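Local coordinates for protein diguanylate cyclase/phosphodiesterase (Caldicellulosiruptor saccharolyticus, PDB 3MTK) that is a GGDEF-domain piece of a longer protein that also carries PAS and EAL domains and probably takes part in turnover of cyclic di-GMP, at residues I64-S67 and K68-D72; N19-I22 and R23-L27; Y112-G116 and N117-V121. All coordinates share one frame; numbering follows the deposited sequence.

Contact 1 (I64-S67 and K68-D72); sequences IHIS and KRIKD
The carbonyl oxygen I64 O takes two donors. K68 N comes almost straight at it at 2.9 Å, whereas S67 OG reaches the same oxygen in its carbonyl plane, on a lone pair, at a short modelled 2.5 Å. This second bond depends on the S67 torsion (chi1 68°), which sets OG between the backbone N and the carbonyl carbon and folds the hydroxyl back on the preceding turn. Losing the hydroxyl to an alanine here would probably leave I64 O held by the amide of K68 alone among the groups of this turn, and the contact toward T13, L15 and F88 thinner. Further i to i+4 bonds, from R69 N to H65 O, I70 N to I66 O and K71 N to S67 O, mark regular alpha-helix within helix 56-74, which packs on strand 87-93 of the GGDEF-domain sheet. On the buried side, I66 CG2 meets I70 CD1 at 3.8 Å, the two side chains slanting across each other beside F88. On the solvent side K68 runs extended alongside I64, pointing the same way, and its CE presses on I64 CG2 at 3.4 Å. The guanidinium of R69 turns away to the carbonyl oxygens of Q107, L110 and P111.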
loop_
_atom_site.group_PDB
_atom_site.type_symbol
_atom_site.label_atom_id
_atom_site.label_comp_id
_atom_site.label_asym_id
_atom_site.label_seq_id
_atom_site.Cartn_x
_atom_site.Cartn_y
_atom_site.Cartn_z
ATOM N N ILE A 64 -1.068 -2.558 12.559
ATOM C CA ILE A 64 -1.941 -3.712 12.369
ATOM C C ILE A 64 -3.308 -3.183 11.964
ATOM O O ILE A 64 -3.860 -3.597 10.946
ATOM C CB ILE A 64 -2.072 -4.561 13.653
ATOM C CG1 ILE A 64 -0.746 -5.265 13.952
ATOM C CG2 ILE A 64 -3.169 -5.601 13.474
ATOM C CD1 ILE A 64 -0.783 -6.146 15.205
ATOM N N HIS A 65 -3.850 -2.258 12.756
ATOM C CA HIS A 65 -5.146 -1.661 12.437
ATOM C C HIS A 65 -5.155 -1.210 10.985
ATOM O O HIS A 65 -6.084 -1.516 10.237
ATOM C CB HIS A 65 -5.423 -0.447 13.324
ATOM C CG HIS A 65 -6.048 -0.787 14.640
ATOM N ND1 HIS A 65 -5.476 -1.668 15.531
ATOM C CD2 HIS A 65 -7.201 -0.366 15.211
ATOM C CE1 HIS A 65 -6.248 -1.776 16.596
ATOM N NE2 HIS A 65 -7.302 -0.995 16.428
ATOM N N ILE A 66 -4.114 -0.485 10.579
ATOM C CA ILE A 66 -4.053 -0.008 9.207
ATOM C C ILE A 66 -4.074 -1.162 8.214
ATOM O O ILE A 66 -4.847 -1.138 7.258
ATOM C CB ILE A 66 -2.796 0.850 8.956
ATOM C CG1 ILE A 66 -2.868 2.132 9.789
ATOM C CG2 ILE A 66 -2.701 1.199 7.485
ATOM C CD1 ILE A 66 -1.641 2.998 9.706
ATOM N N SER A 67 -3.244 -2.176 8.440
ATOM C CA SER A 67 -3.200 -3.307 7.518
ATOM C C SER A 67 -4.569 -3.948 7.339
ATOM O O SER A 67 -4.957 -4.286 6.224
ATOM C CB SER A 67 -2.216 -4.368 8.009
ATOM O OG SER A 67 -2.677 -4.983 9.199
ATOM N N LYS A 68 -5.306 -4.111 8.433
ATOM C CA LYS A 68 -6.619 -4.731 8.347
ATOM C C LYS A 68 -7.607 -3.890 7.549
ATOM O O LYS A 68 -8.380 -4.420 6.746
ATOM C CB LYS A 68 -7.147 -5.037 9.747
ATOM C CG LYS A 68 -6.288 -6.090 10.440
ATOM C CD LYS A 68 -6.818 -6.503 11.798
ATOM C CE LYS A 68 -5.868 -7.495 12.474
ATOM N NZ LYS A 68 -6.280 -7.766 13.886
ATOM N N ARG A 69 -7.576 -2.580 7.746
ATOM C CA ARG A 69 -8.475 -1.715 6.996
ATOM C C ARG A 69 -8.122 -1.818 5.503
ATOM O O ARG A 69 -8.996 -1.939 4.650
ATOM C CB ARG A 69 -8.347 -0.272 7.492
ATOM C CG ARG A 69 -9.345 0.687 6.899
ATOM C CD ARG A 69 -9.350 2.061 7.612
ATOM N NE ARG A 69 -9.653 1.972 9.041
ATOM C CZ ARG A 69 -9.795 3.032 9.844
ATOM N NH1 ARG A 69 -9.662 4.261 9.353
ATOM N NH2 ARG A 69 -10.067 2.865 11.138
ATOM N N ILE A 70 -6.831 -1.778 5.190
ATOM C CA ILE A 70 -6.393 -1.879 3.802
ATOM C C ILE A 70 -6.890 -3.224 3.279
ATOM O O ILE A 70 -7.511 -3.316 2.227
ATOM C CB ILE A 70 -4.851 -1.847 3.694
ATOM C CG1 ILE A 70 -4.311 -0.506 4.199
ATOM C CG2 ILE A 70 -4.427 -2.079 2.268
ATOM C CD1 ILE A 70 -2.806 -0.358 4.040
ATOM N N LYS A 71 -6.608 -4.270 4.039
ATOM C CA LYS A 71 -7.024 -5.602 3.662
ATOM C C LYS A 71 -8.542 -5.620 3.453
ATOM O O LYS A 71 -9.041 -6.263 2.534
ATOM C CB LYS A 71 -6.596 -6.586 4.761
ATOM C CG LYS A 71 -6.860 -8.042 4.469
ATOM C CD LYS A 71 -5.714 -8.935 4.965
ATOM C CE LYS A 71 -5.380 -8.740 6.449
ATOM N NZ LYS A 71 -6.462 -9.165 7.376
ATOM N N ASP A 72 -9.268 -4.875 4.282
ATOM C CA ASP A 72 -10.724 -4.838 4.200
ATOM C C ASP A 72 -11.302 -4.128 2.976
ATOM O O ASP A 72 -12.080 -4.719 2.226
ATOM C CB ASP A 72 -11.305 -4.221 5.479
ATOM C CG ASP A 72 -12.829 -4.262 5.513
ATOM O OD1 ASP A 72 -13.485 -3.278 5.092
ATOM O OD2 ASP A 72 -13.375 -5.295 5.953
#

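Contact 2 (N19-I22 and R23-L27); sequences NSLI and RWLNL
W24 lays the six-membered part of its indole back along the preceding turn, where CZ3 meets S20 CB at 3.9 Å and CE3 comes within 3.3 Å of S20 O. That oxygen also accepts the backbone N-H of W24 at 3.1 Å, so both the amide and the indole of one residue gather at a single carbonyl. The hydroxyl of S20 looks elsewhere, to the carbonyl oxygen of F8. One residue further on, L21 and L25 pack obliquely, L21 CG against L25 CD1 at 3.8 Å, with L21 CD1 also near L25 CG. In L21 the chain leaves opposite the backbone N (chi1 169°), which brings CD1 up to L25 while the side chain also meets F81, I83, A89 and I91. The amide of N26 runs beside I22, pointing the same way, and its ND2 lies 3.8 Å from I22 CG2. In the backbone, R23 N to N19 O and N26 N to I22 O are sound i to i+4 bonds, the latter nearly straight at 169°. L25 N instead divides itself weakly between L21 O and I22 O. R23 makes a cation-pi contact with F8. The pattern is that of an amphipathic alpha-helix: L21 and L25 of helix 18-30 turn to the GGDEF-domain sheet and to M141 of helix 137-154.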
loop_
_atom_site.group_PDB
_atom_site.type_symbol
_atom_site.label_atom_id
_atom_site.label_comp_id
_atom_site.label_asym_id
_atom_site.label_seq_id
_atom_site.Cartn_x
_atom_site.Cartn_y
_atom_site.Cartn_z
ATOM N N ASN A 19 8.891 -9.787 -0.963
ATOM C CA ASN A 19 9.303 -10.936 -1.769
ATOM C C ASN A 19 8.062 -11.562 -2.416
ATOM O O ASN A 19 8.062 -11.905 -3.606
ATOM C CB ASN A 19 10.013 -11.983 -0.907
ATOM C CG ASN A 19 11.379 -11.524 -0.449
ATOM O OD1 ASN A 19 12.101 -10.867 -1.193
ATOM N ND2 ASN A 19 11.750 -11.883 0.778
ATOM N N SER A 20 7.008 -11.707 -1.618
ATOM C CA SER A 20 5.759 -12.264 -2.097
ATOM C C SER A 20 5.179 -11.345 -3.158
ATOM O O SER A 20 4.605 -11.813 -4.137
ATOM C CB SER A 20 4.782 -12.426 -0.940
ATOM O OG SER A 20 5.368 -13.216 0.085
ATOM N N LEU A 21 5.338 -10.038 -2.971
ATOM C CA LEU A 21 4.841 -9.074 -3.950
ATOM C C LEU A 21 5.532 -9.326 -5.282
ATOM O O LEU A 21 4.904 -9.269 -6.341
ATOM C CB LEU A 21 5.137 -7.630 -3.513
ATOM C CG LEU A 21 4.904 -6.551 -4.583
ATOM C CD1 LEU A 21 3.453 -6.599 -5.033
ATOM C CD2 LEU A 21 5.237 -5.168 -4.042
ATOM N N ILE A 22 6.831 -9.596 -5.226
ATOM C CA ILE A 22 7.598 -9.839 -6.435
ATOM C C ILE A 22 7.161 -11.110 -7.188
ATOM O O ILE A 22 6.949 -11.068 -8.404
ATOM C CB ILE A 22 9.091 -9.890 -6.104
ATOM C CG1 ILE A 22 9.558 -8.480 -5.719
ATOM C CG2 ILE A 22 9.877 -10.443 -7.289
ATOM C CD1 ILE A 22 11.025 -8.384 -5.332
ATOM N N ARG A 23 7.022 -12.227 -6.479
ATOM C CA ARG A 23 6.580 -13.460 -7.127
ATOM C C ARG A 23 5.259 -13.184 -7.835
ATOM O O ARG A 23 5.140 -13.382 -9.041
ATOM C CB ARG A 23 6.348 -14.590 -6.115
ATOM C CG ARG A 23 7.591 -15.297 -5.610
ATOM C CD ARG A 23 7.210 -16.629 -4.952
ATOM N NE ARG A 23 6.034 -16.480 -4.101
ATOM C CZ ARG A 23 5.422 -17.477 -3.470
ATOM N NH1 ARG A 23 5.875 -18.717 -3.592
ATOM N NH2 ARG A 23 4.357 -17.229 -2.715
ATOM N N TRP A 24 4.269 -12.721 -7.078
ATOM C CA TRP A 24 2.970 -12.441 -7.657
ATOM C C TRP A 24 3.030 -11.425 -8.784
ATOM O O TRP A 24 2.177 -11.438 -9.661
ATOM C CB TRP A 24 1.976 -11.994 -6.580
ATOM C CG TRP A 24 1.253 -13.153 -5.927
ATOM C CD1 TRP A 24 0.599 -14.182 -6.562
ATOM C CD2 TRP A 24 1.078 -13.380 -4.523
ATOM N NE1 TRP A 24 0.032 -15.027 -5.639
ATOM C CE2 TRP A 24 0.308 -14.559 -4.380
ATOM C CE3 TRP A 24 1.495 -12.701 -3.370
ATOM C CZ2 TRP A 24 -0.055 -15.072 -3.126
ATOM C CZ3 TRP A 24 1.134 -13.210 -2.118
ATOM C CH2 TRP A 24 0.365 -14.385 -2.010
ATOM N N LEU A 25 4.033 -10.553 -8.777
ATOM C CA LEU A 25 4.163 -9.571 -9.853
ATOM C C LEU A 25 4.619 -10.255 -11.139
ATOM O O LEU A 25 4.035 -10.042 -12.199
ATOM C CB LEU A 25 5.158 -8.472 -9.477
ATOM C CG LEU A 25 4.562 -7.253 -8.754
ATOM C CD1 LEU A 25 5.670 -6.295 -8.342
ATOM C CD2 LEU A 25 3.569 -6.553 -9.672
ATOM N N ASN A 26 5.665 -11.070 -11.045
ATOM C CA ASN A 26 6.170 -11.784 -12.213
ATOM C C ASN A 26 5.059 -12.630 -12.819
ATOM O O ASN A 26 4.948 -12.750 -14.038
ATOM C CB ASN A 26 7.335 -12.697 -11.836
ATOM C CG ASN A 26 8.520 -11.929 -11.300
ATOM O OD1 ASN A 26 8.762 -10.788 -11.697
ATOM N ND2 ASN A 26 9.276 -12.556 -10.404
ATOM N N LEU A 27 4.237 -13.214 -11.958
ATOM C CA LEU A 27 3.138 -14.043 -12.418
ATOM C C LEU A 27 2.177 -13.185 -13.229
ATOM O O LEU A 27 1.938 -13.438 -14.412
ATOM C CB LEU A 27 2.393 -14.637 -11.227
ATOM C CG LEU A 27 1.591 -15.901 -11.533
ATOM C CD1 LEU A 27 2.510 -17.111 -11.356
ATOM C CD2 LEU A 27 0.391 -16.003 -10.604
#

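Contact 3 (Y112-G116 and N117-V121); sequences YNVNG and NLIRV
V114 O is gripped twice by N117. The backbone N117 N approaches at 2.8 Å from well above the carbonyl plane, while the side-chain N117 ND2 comes in that plane at 3.1 Å, the oxygen lying also in the plane of the asparagine amide. With CG anti to the carbonyl carbon (chi1 -66°), N117 folds its amide back over the turn, so that one residue supplies both donors and its carboxamide is held against rotation. ND2 is also 2.9 Å from N115 O. V114 N returns a bond to N117 O, closing the hydrogen-bonded pair next to the turn. Two residues back, Y112 and I119 form the other hydrogen-bonded pair: I119 N to Y112 O, at 2.7 Å and 165°, and Y112 N to I119 O. Between them N113 and L118 make a non-hydrogen-bonded pair, across which L118 CA sends a C-H toward Y112 O. The face with Y112, V114, N117 and I119 is largely apolar. V114 CB meets I119 CD1 at 4.2 Å, and V121 CG2 touches Y112 CE1 at 3.7 Å, these last two side chains crossing at about a right angle. A polar atom, I119 O, lies at the edge of the Y112 ring in its plane. This face covers helix 56-74, with Y112 on L62, V114 on E61, and N117 and I119 on L58. N115 and G116, both with positive phi, occupy the corners of a type I' turn, making this a beta hairpin with a two-residue loop between antiparallel strands 112-114 and 117-119.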
loop_
_atom_site.group_PDB
_atom_site.type_symbol
_atom_site.label_atom_id
_atom_site.label_comp_id
_atom_site.label_asym_id
_atom_site.label_seq_id
_atom_site.Cartn_x
_atom_site.Cartn_y
_atom_site.Cartn_z
ATOM N N TYR A 112 -8.567 5.898 14.073
ATOM C CA TYR A 112 -8.283 4.539 14.514
ATOM C C TYR A 112 -8.379 4.555 16.031
ATOM O O TYR A 112 -7.774 5.403 16.690
ATOM C CB TYR A 112 -6.870 4.088 14.107
ATOM C CG TYR A 112 -6.642 3.997 12.621
ATOM C CD1 TYR A 112 -6.256 5.108 11.888
ATOM C CD2 TYR A 112 -6.860 2.799 11.940
ATOM C CE1 TYR A 112 -6.098 5.040 10.523
ATOM C CE2 TYR A 112 -6.702 2.721 10.570
ATOM C CZ TYR A 112 -6.327 3.845 9.869
ATOM O OH TYR A 112 -6.223 3.783 8.504
ATOM N N ASN A 113 -9.157 3.628 16.578
ATOM C CA ASN A 113 -9.324 3.536 18.018
ATOM C C ASN A 113 -8.369 2.453 18.455
ATOM O O ASN A 113 -8.727 1.281 18.513
ATOM C CB ASN A 113 -10.773 3.161 18.366
ATOM C CG ASN A 113 -11.042 3.142 19.870
ATOM O OD1 ASN A 113 -12.185 3.299 20.301
ATOM N ND2 ASN A 113 -9.998 2.935 20.670
ATOM N N VAL A 114 -7.138 2.855 18.733
ATOM C CA VAL A 114 -6.114 1.923 19.164
ATOM C C VAL A 114 -5.970 1.980 20.679
ATOM O O VAL A 114 -5.408 2.928 21.224
ATOM C CB VAL A 114 -4.761 2.259 18.512
ATOM C CG1 VAL A 114 -3.753 1.161 18.813
ATOM C CG2 VAL A 114 -4.944 2.437 17.015
ATOM N N ASN A 115 -6.488 0.962 21.359
ATOM C CA ASN A 115 -6.422 0.907 22.813
ATOM C C ASN A 115 -6.905 2.223 23.420
ATOM O O ASN A 115 -6.182 2.879 24.171
ATOM C CB ASN A 115 -4.987 0.626 23.267
ATOM C CG ASN A 115 -4.881 0.415 24.771
ATOM O OD1 ASN A 115 -5.502 -0.497 25.331
ATOM N ND2 ASN A 115 -4.089 1.260 25.435
ATOM N N GLY A 116 -8.129 2.613 23.079
ATOM C CA GLY A 116 -8.680 3.847 23.611
ATOM C C GLY A 116 -8.081 5.103 23.007
ATOM O O GLY A 116 -8.646 6.191 23.135
ATOM N N ASN A 117 -6.932 4.960 22.355
ATOM C CA ASN A 117 -6.267 6.097 21.725
ATOM C C ASN A 117 -6.873 6.383 20.350
ATOM O O ASN A 117 -6.772 5.564 19.432
ATOM C CB ASN A 117 -4.772 5.811 21.571
ATOM C CG ASN A 117 -4.056 5.706 22.898
ATOM O OD1 ASN A 117 -3.617 6.708 23.460
ATOM N ND2 ASN A 117 -3.937 4.487 23.410
ATOM N N LEU A 118 -7.509 7.543 20.216
ATOM C CA LEU A 118 -8.116 7.934 18.950
ATOM C C LEU A 118 -6.986 8.510 18.107
ATOM O O LEU A 118 -6.432 9.561 18.434
ATOM C CB LEU A 118 -9.191 9.001 19.170
ATOM C CG LEU A 118 -10.171 9.159 18.004
ATOM C CD1 LEU A 118 -11.173 8.010 18.058
ATOM C CD2 LEU A 118 -10.899 10.500 18.084
ATOM N N ILE A 119 -6.647 7.829 17.019
ATOM C CA ILE A 119 -5.544 8.285 16.188
ATOM C C ILE A 119 -5.885 8.509 14.726
ATOM O O ILE A 119 -6.586 7.717 14.095
ATOM C CB ILE A 119 -4.365 7.297 16.287
ATOM C CG1 ILE A 119 -4.017 7.083 17.760
ATOM C CG2 ILE A 119 -3.140 7.837 15.529
ATOM C CD1 ILE A 119 -2.988 6.010 17.988
ATOM N N ARG A 120 -5.377 9.613 14.206
ATOM C CA ARG A 120 -5.572 9.991 12.821
ATOM C C ARG A 120 -4.196 10.088 12.174
ATOM O O ARG A 120 -3.284 10.689 12.736
ATOM C CB ARG A 120 -6.280 11.344 12.743
ATOM C CG ARG A 120 -7.784 11.265 12.813
ATOM C CD ARG A 120 -8.390 12.651 12.932
ATOM N NE ARG A 120 -9.724 12.727 12.338
ATOM C CZ ARG A 120 -9.971 12.645 11.030
ATOM N NH1 ARG A 120 -8.975 12.482 10.171
ATOM N NH2 ARG A 120 -11.215 12.730 10.578
ATOM N N VAL A 121 -4.048 9.486 10.998
ATOM C CA VAL A 121 -2.788 9.512 10.278
ATOM C C VAL A 121 -3.001 9.960 8.856
ATOM O O VAL A 121 -4.112 9.921 8.349
ATOM C CB VAL A 121 -2.141 8.132 10.220
ATOM C CG1 VAL A 121 -1.583 7.762 11.573
ATOM C CG2 VAL A 121 -3.169 7.120 9.759
#

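In the fold
Contacts 1 and 2 are single stretches of amphipathic helix, each partly buried, that rest on strand 87-93 of the main sheet, whereas contact 3 is a small hairpin further from the centre of the chain. Contacts 1 and 3 touch: R69 makes a cation-pi contact with Y112, and H65, whose ND1 bonds to E61 O, packs beside the same ring and gives a weak NE2 bond to N113 O. Contact 2 stands apart, its centre about 33 Å from that of contact 3. All three combine backbone bonds with apolar pairs; contact 3 uses cross-strand bonds plus a side-chain amide at the turn, the helices i to i+4 bonds, with a serine hydroxyl in contact 1 and an indole in contact 2.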